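Local coordinates for protein hydrogenase (NiFe) small subunit HydA (Allochromatium vinosum, PDB 3MYR) that probably serves as the electron-transfer subunit of a [NiFe] hydrogenase that oxidises H2, carrying one [3Fe-4S] and two [4Fe-4S] clusters, at residues Thr155-His160 with Arg166-Asp171; Glu201-Glu206 with Ala243-Leu248. One frame throughout, in Å; residues are numbered along the deposited sequence.

Contact 1 of 2, residues Thr155-His160 with Arg166-Asp171; sequences TGVIAH and RLPELD
Pro168 lies over one face of the His160 imidazole. Its CG sits 4.1 Å from the ring centroid and only 13° off the ring normal, a CH-pi contact. Pro168 CA also lies above this face, offset toward the rim, and comes within 3.8 Å of His160 CE1. The proline ring and the histidine side chain run alongside one another, pointing opposite ways. In the plane of the imidazole, Arg166 CG meets the edge at His160 CE1, 3.9 Å away. The one hydrogen bond across the contact is weak. It runs from His160 ND1 to Arg166 O, 3.5 Å long with a bent N-H...O angle of 139°. The first torsion of His160 explains its reach: CG is anti to the backbone N (chi1 -169°), which carries the ring out from the helix to the returning chain. Val157, one turn earlier, adds a loose apolar touch, its CG1 4.4 Å from Pro168 CG.

Further out, helix 151-164 holds Val157 and His160, and His160 N bonds to Gly156 O at 2.9 Å. Val157 also packs on Val144 and Phe179, and Pro168 on Ile142, so the pair borders strand 141-144. The guanidinium of Arg166 turns elsewhere: its NH1 bonds to Phe164 O near the end of the same helix. The plane of that group stands steeply to the imidazole, so the two are not stacked. An alanine in place of His160 would probably leave Pro168 without its aromatic face and remove the weak tie to Arg166 O. The contact joins a helix of the flavodoxin-like N-terminal part to the loop that follows it. Ring packing carries most of it, and the bent polar bond adds little directional hold.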
loop_
_atom_site.group_PDB
_atom_site.type_symbol
_atom_site.label_atom_id
_atom_site.label_comp_id
_atom_site.label_asym_id
_atom_site.label_seq_id
_atom_site.Cartn_x
_atom_site.Cartn_y
_atom_site.Cartn_z
ATOM N N THR A 155 4.065 -17.700 6.956
ATOM C CA THR A 155 3.822 -18.970 6.288
ATOM C C THR A 155 4.402 -20.136 7.127
ATOM O O THR A 155 3.943 -21.237 7.009
ATOM C CB THR A 155 4.449 -18.982 4.856
ATOM O OG1 THR A 155 5.834 -18.598 4.955
ATOM C CG2 THR A 155 3.785 -17.940 3.968
ATOM N N GLY A 156 5.458 -19.893 7.885
ATOM C CA GLY A 156 5.994 -20.858 8.853
ATOM C C GLY A 156 4.960 -21.384 9.870
ATOM O O GLY A 156 4.883 -22.589 10.136
ATOM N N VAL A 157 4.175 -20.475 10.419
ATOM C CA VAL A 157 3.128 -20.823 11.345
ATOM C C VAL A 157 2.063 -21.596 10.607
ATOM O O VAL A 157 1.570 -22.620 11.098
ATOM C CB VAL A 157 2.492 -19.552 11.925
ATOM C CG1 VAL A 157 1.201 -19.901 12.758
ATOM C CG2 VAL A 157 3.481 -18.893 12.913
ATOM N N ILE A 158 1.687 -21.125 9.432
ATOM C CA ILE A 158 0.691 -21.832 8.672
ATOM C C ILE A 158 1.177 -23.229 8.296
ATOM O O ILE A 158 0.421 -24.182 8.435
ATOM C CB ILE A 158 0.280 -21.037 7.407
ATOM C CG1 ILE A 158 -0.440 -19.757 7.832
ATOM C CG2 ILE A 158 -0.612 -21.905 6.483
ATOM C CD1 ILE A 158 -0.605 -18.732 6.663
ATOM N N ALA A 159 2.430 -23.345 7.846
ATOM C CA ALA A 159 2.941 -24.662 7.424
ATOM C C ALA A 159 3.024 -25.606 8.647
ATOM O O ALA A 159 2.810 -26.784 8.519
ATOM C CB ALA A 159 4.346 -24.529 6.814
ATOM N N HIS A 160 3.403 -25.070 9.817
ATOM C CA HIS A 160 3.439 -25.882 11.029
ATOM C C HIS A 160 2.053 -26.546 11.264
ATOM O O HIS A 160 1.943 -27.757 11.525
ATOM C CB HIS A 160 3.792 -24.981 12.198
ATOM C CG HIS A 160 4.108 -25.716 13.464
ATOM N ND1 HIS A 160 3.198 -26.547 14.097
ATOM C CD2 HIS A 160 5.181 -25.637 14.285
ATOM C CE1 HIS A 160 3.774 -27.084 15.159
ATOM N NE2 HIS A 160 4.962 -26.521 15.317
ATOM N N ARG A 166 -1.125 -29.499 14.221
ATOM C CA ARG A 166 -1.330 -28.941 15.567
ATOM C C ARG A 166 -0.930 -27.476 15.673
ATOM O O ARG A 166 -0.173 -26.971 14.850
ATOM C CB ARG A 166 -0.509 -29.724 16.631
ATOM C CG ARG A 166 1.047 -29.628 16.449
ATOM C CD ARG A 166 1.465 -31.085 16.171
ATOM N NE ARG A 166 2.798 -31.441 16.557
ATOM C CZ ARG A 166 3.406 -32.581 16.204
ATOM N NH1 ARG A 166 2.818 -33.486 15.415
ATOM N NH2 ARG A 166 4.644 -32.803 16.639
ATOM N N LEU A 167 -1.335 -26.840 16.757
ATOM C CA LEU A 167 -0.881 -25.469 17.019
ATOM C C LEU A 167 0.583 -25.463 17.492
ATOM O O LEU A 167 1.010 -26.350 18.214
ATOM C CB LEU A 167 -1.809 -24.899 18.115
ATOM C CG LEU A 167 -3.298 -25.149 17.699
ATOM C CD1 LEU A 167 -4.332 -25.287 18.837
ATOM C CD2 LEU A 167 -3.754 -24.124 16.692
ATOM N N PRO A 168 1.378 -24.497 17.057
ATOM C CA PRO A 168 2.682 -24.397 17.687
ATOM C C PRO A 168 2.620 -24.206 19.201
ATOM O O PRO A 168 1.638 -23.667 19.724
ATOM C CB PRO A 168 3.316 -23.135 17.047
ATOM C CG PRO A 168 2.524 -22.864 15.803
ATOM C CD PRO A 168 1.129 -23.452 16.056
ATOM N N GLU A 169 3.693 -24.566 19.894
ATOM C CA GLU A 169 3.833 -24.162 21.293
ATOM C C GLU A 169 3.946 -22.632 21.382
ATOM O O GLU A 169 4.717 -22.047 20.629
ATOM C CB GLU A 169 5.063 -24.820 21.914
ATOM C CG GLU A 169 5.007 -26.350 21.860
ATOM C CD GLU A 169 3.887 -26.898 22.771
ATOM O OE1 GLU A 169 3.951 -26.628 23.984
ATOM O OE2 GLU A 169 2.918 -27.528 22.282
ATOM N N LEU A 170 3.242 -22.038 22.356
ATOM C CA LEU A 170 3.094 -20.611 22.473
ATOM C C LEU A 170 3.759 -20.100 23.750
ATOM O O LEU A 170 3.783 -20.796 24.736
ATOM C CB LEU A 170 1.604 -20.258 22.494
ATOM C CG LEU A 170 0.767 -20.820 21.342
ATOM C CD1 LEU A 170 -0.769 -20.394 21.435
ATOM C CD2 LEU A 170 1.381 -20.232 20.009
ATOM N N ASP A 171 4.235 -18.864 23.746
ATOM C CA ASP A 171 4.637 -18.201 24.974
ATOM C C ASP A 171 3.417 -17.605 25.740
ATOM O O ASP A 171 2.231 -17.818 25.384
ATOM C CB ASP A 171 5.718 -17.136 24.665
ATOM C CG ASP A 171 5.145 -15.861 24.039
ATOM O OD1 ASP A 171 3.899 -15.773 23.901
ATOM O OD2 ASP A 171 5.931 -15.003 23.538
#

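Contact 2 of 2, residues Glu201-Glu206 with Ala243-Leu248. With F3S (Fe3-s4 cluster), chain K.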
loop_
_atom_site.group_PDB
_atom_site.type_symbol
_atom_site.label_atom_id
_atom_site.label_comp_id
_atom_site.label_asym_id
_atom_site.label_seq_id
_atom_site.Cartn_x
_atom_site.Cartn_y
_atom_site.Cartn_z
ATOM N N GLU A 201 26.770 6.805 17.777
ATOM C CA GLU A 201 26.164 8.008 18.331
ATOM C C GLU A 201 25.422 8.783 17.289
ATOM O O GLU A 201 24.811 9.745 17.612
ATOM C CB GLU A 201 27.241 8.862 19.035
ATOM C CG GLU A 201 27.932 7.945 20.044
ATOM C CD GLU A 201 28.474 8.680 21.240
ATOM O OE1 GLU A 201 27.702 8.747 22.254
ATOM O OE2 GLU A 201 29.637 9.185 21.154
ATOM N N SER A 202 25.456 8.325 16.039
ATOM C CA SER A 202 24.562 8.854 15.007
ATOM C C SER A 202 24.446 7.729 14.002
ATOM O O SER A 202 25.089 6.687 14.201
ATOM C CB SER A 202 25.162 10.117 14.348
ATOM O OG SER A 202 26.181 9.714 13.466
ATOM N N PHE A 203 23.675 7.932 12.931
ATOM C CA PHE A 203 23.463 6.935 11.902
ATOM C C PHE A 203 24.605 6.715 10.939
ATOM O O PHE A 203 24.618 5.687 10.178
ATOM C CB PHE A 203 22.115 7.186 11.180
ATOM C CG PHE A 203 20.986 7.192 12.133
ATOM C CD1 PHE A 203 20.418 5.995 12.560
ATOM C CD2 PHE A 203 20.550 8.397 12.709
ATOM C CE1 PHE A 203 19.418 5.994 13.534
ATOM C CE2 PHE A 203 19.552 8.386 13.636
ATOM C CZ PHE A 203 19.006 7.173 14.078
ATOM N N ASP A 204 25.588 7.624 10.932
ATOM C CA ASP A 204 26.744 7.316 10.084
ATOM C C ASP A 204 28.101 7.702 10.694
ATOM O O ASP A 204 29.039 7.905 9.951
ATOM C CB ASP A 204 26.580 7.978 8.687
ATOM C CG ASP A 204 26.648 9.529 8.751
ATOM O OD1 ASP A 204 26.683 10.080 9.883
ATOM O OD2 ASP A 204 26.736 10.188 7.654
ATOM N N ASP A 205 28.225 7.791 12.023
ATOM C CA ASP A 205 29.559 7.935 12.588
ATOM C C ASP A 205 30.354 6.637 12.493
ATOM O O ASP A 205 29.884 5.671 11.940
ATOM C CB ASP A 205 29.523 8.447 14.033
ATOM C CG ASP A 205 28.850 7.454 14.994
ATOM O OD1 ASP A 205 28.296 6.443 14.507
ATOM O OD2 ASP A 205 28.935 7.640 16.231
ATOM N N GLU A 206 31.570 6.625 13.035
ATOM C CA GLU A 206 32.431 5.433 12.978
ATOM C C GLU A 206 31.704 4.185 13.541
ATOM O O GLU A 206 31.722 3.143 12.926
ATOM C CB GLU A 206 33.773 5.703 13.732
ATOM C CG GLU A 206 34.728 4.534 13.661
ATOM C CD GLU A 206 35.199 4.173 12.208
ATOM O OE1 GLU A 206 35.897 3.139 12.066
ATOM O OE2 GLU A 206 34.886 4.901 11.221
ATOM N N ALA A 243 20.566 -3.131 8.694
ATOM C CA ALA A 243 20.531 -1.967 7.822
ATOM C C ALA A 243 20.721 -0.597 8.495
ATOM O O ALA A 243 20.569 0.408 7.815
ATOM C CB ALA A 243 19.183 -1.950 6.976
ATOM N N GLY A 244 20.929 -0.566 9.816
ATOM C CA GLY A 244 21.426 0.625 10.499
ATOM C C GLY A 244 20.364 1.378 11.305
ATOM O O GLY A 244 20.627 2.443 11.768
ATOM N N HIS A 245 19.168 0.811 11.511
ATOM C CA HIS A 245 18.174 1.517 12.304
ATOM C C HIS A 245 17.905 0.748 13.591
ATOM O O HIS A 245 17.729 -0.472 13.546
ATOM C CB HIS A 245 16.822 1.710 11.485
ATOM C CG HIS A 245 15.913 2.727 12.106
ATOM N ND1 HIS A 245 15.144 2.455 13.217
ATOM C CD2 HIS A 245 15.767 4.056 11.863
ATOM C CE1 HIS A 245 14.515 3.555 13.592
ATOM N NE2 HIS A 245 14.875 4.540 12.789
ATOM N N PRO A 246 17.723 1.458 14.722
ATOM C CA PRO A 246 17.258 0.744 15.959
ATOM C C PRO A 246 15.966 -0.018 15.774
ATOM O O PRO A 246 15.071 0.436 15.040
ATOM C CB PRO A 246 17.055 1.841 16.987
ATOM C CG PRO A 246 17.220 3.211 16.210
ATOM C CD PRO A 246 18.030 2.889 14.954
ATOM N N CYS A 247 15.855 -1.176 16.433
ATOM C CA CYS A 247 14.584 -1.899 16.498
ATOM C C CYS A 247 13.567 -0.926 17.188
ATOM O O CYS A 247 13.853 -0.345 18.244
ATOM C CB CYS A 247 14.828 -3.105 17.382
ATOM S SG CYS A 247 13.302 -4.097 17.740
ATOM N N LEU A 248 12.368 -0.819 16.634
ATOM C CA LEU A 248 11.279 -0.022 17.206
ATOM C C LEU A 248 10.492 -0.785 18.264
ATOM O O LEU A 248 9.591 -0.172 18.898
ATOM C CB LEU A 248 10.250 0.320 16.073
ATOM C CG LEU A 248 10.842 1.027 14.812
ATOM C CD1 LEU A 248 9.789 1.123 13.676
ATOM C CD2 LEU A 248 11.402 2.363 15.145
HETATM FE FE1 F3S K . 12.488 -4.738 15.676
HETATM FE FE3 F3S K . 10.225 -5.035 14.262
HETATM FE FE4 F3S K . 12.138 -6.771 13.926
HETATM S S1 F3S K . 11.251 -3.078 14.719
HETATM S S2 F3S K . 13.992 -5.704 14.323
HETATM S S3 F3S K . 11.016 -6.448 15.846
HETATM S S4 F3S K . 10.848 -5.990 12.359
HETATM O O HOH W 1 23.336 3.339 11.548
#
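Phe203 and Gly244 meet with a water between their backbone carbonyls, and no direct hydrogen bond joins the two segments. The water lies within hydrogen-bonding distance of Phe203 O (3.0 Å) and Gly244 O (2.9 Å). Beside it the Phe203 ring presents its edge to the other segment. Gly244 O lies near the ring plane, 3.6 Å from Phe203 CD1, and Pro246 CD touches Phe203 CE1 at 3.7 Å. Phe203 CG lies anti to its carbonyl carbon (chi1 -57°), which brings the ring edge to these two atoms. The side chains of Phe203 and Pro246 cross at about a right angle.

Gly244 has a positive phi (105°), where a side chain would press on the preceding carbonyl. This is the cluster-binding C-terminal part of the small subunit: Cys247 SG binds the iron FE1 of the [3Fe-4S] cluster at 2.3 Å, and Pro246 packs on Cys219, a ligand of a [4Fe-4S] cluster. His245 ND1 donates to a lone pair of Pro246 O at 2.7 Å, in the carbonyl plane. With NE2 bonded to Tyr262 OH, the imidazole is held at both nitrogens. Phe463 and Trp468 of the large subunit meet the Phe203 ring edge-to-face, and Trp54 of that subunit meets His245 likewise.

From the N terminus, the chain builds its whole mixed sheet before reaching contact 1. Helix 151-164 follows strand 141-144. Contact 1 spans the last turn of this helix and the step out of it, with five residues between its segments. The chain then passes helix 177-180, and helix 191-195 within the C-terminal part. Contact 2 opens there and closes a longer loop of 36 residues, which includes helix 206-210. The two loops are in series and neither nest nor cross. The centres of contacts 1 and 2 are about 33 Å apart. Contact 1 joins helix 151-164 to the loop after it, which packs on strand 141-144. Contact 2 joins the segment before helix 206-210 to Gly244-Pro246, just ahead of the cluster ligand Cys247 and beside the large subunit.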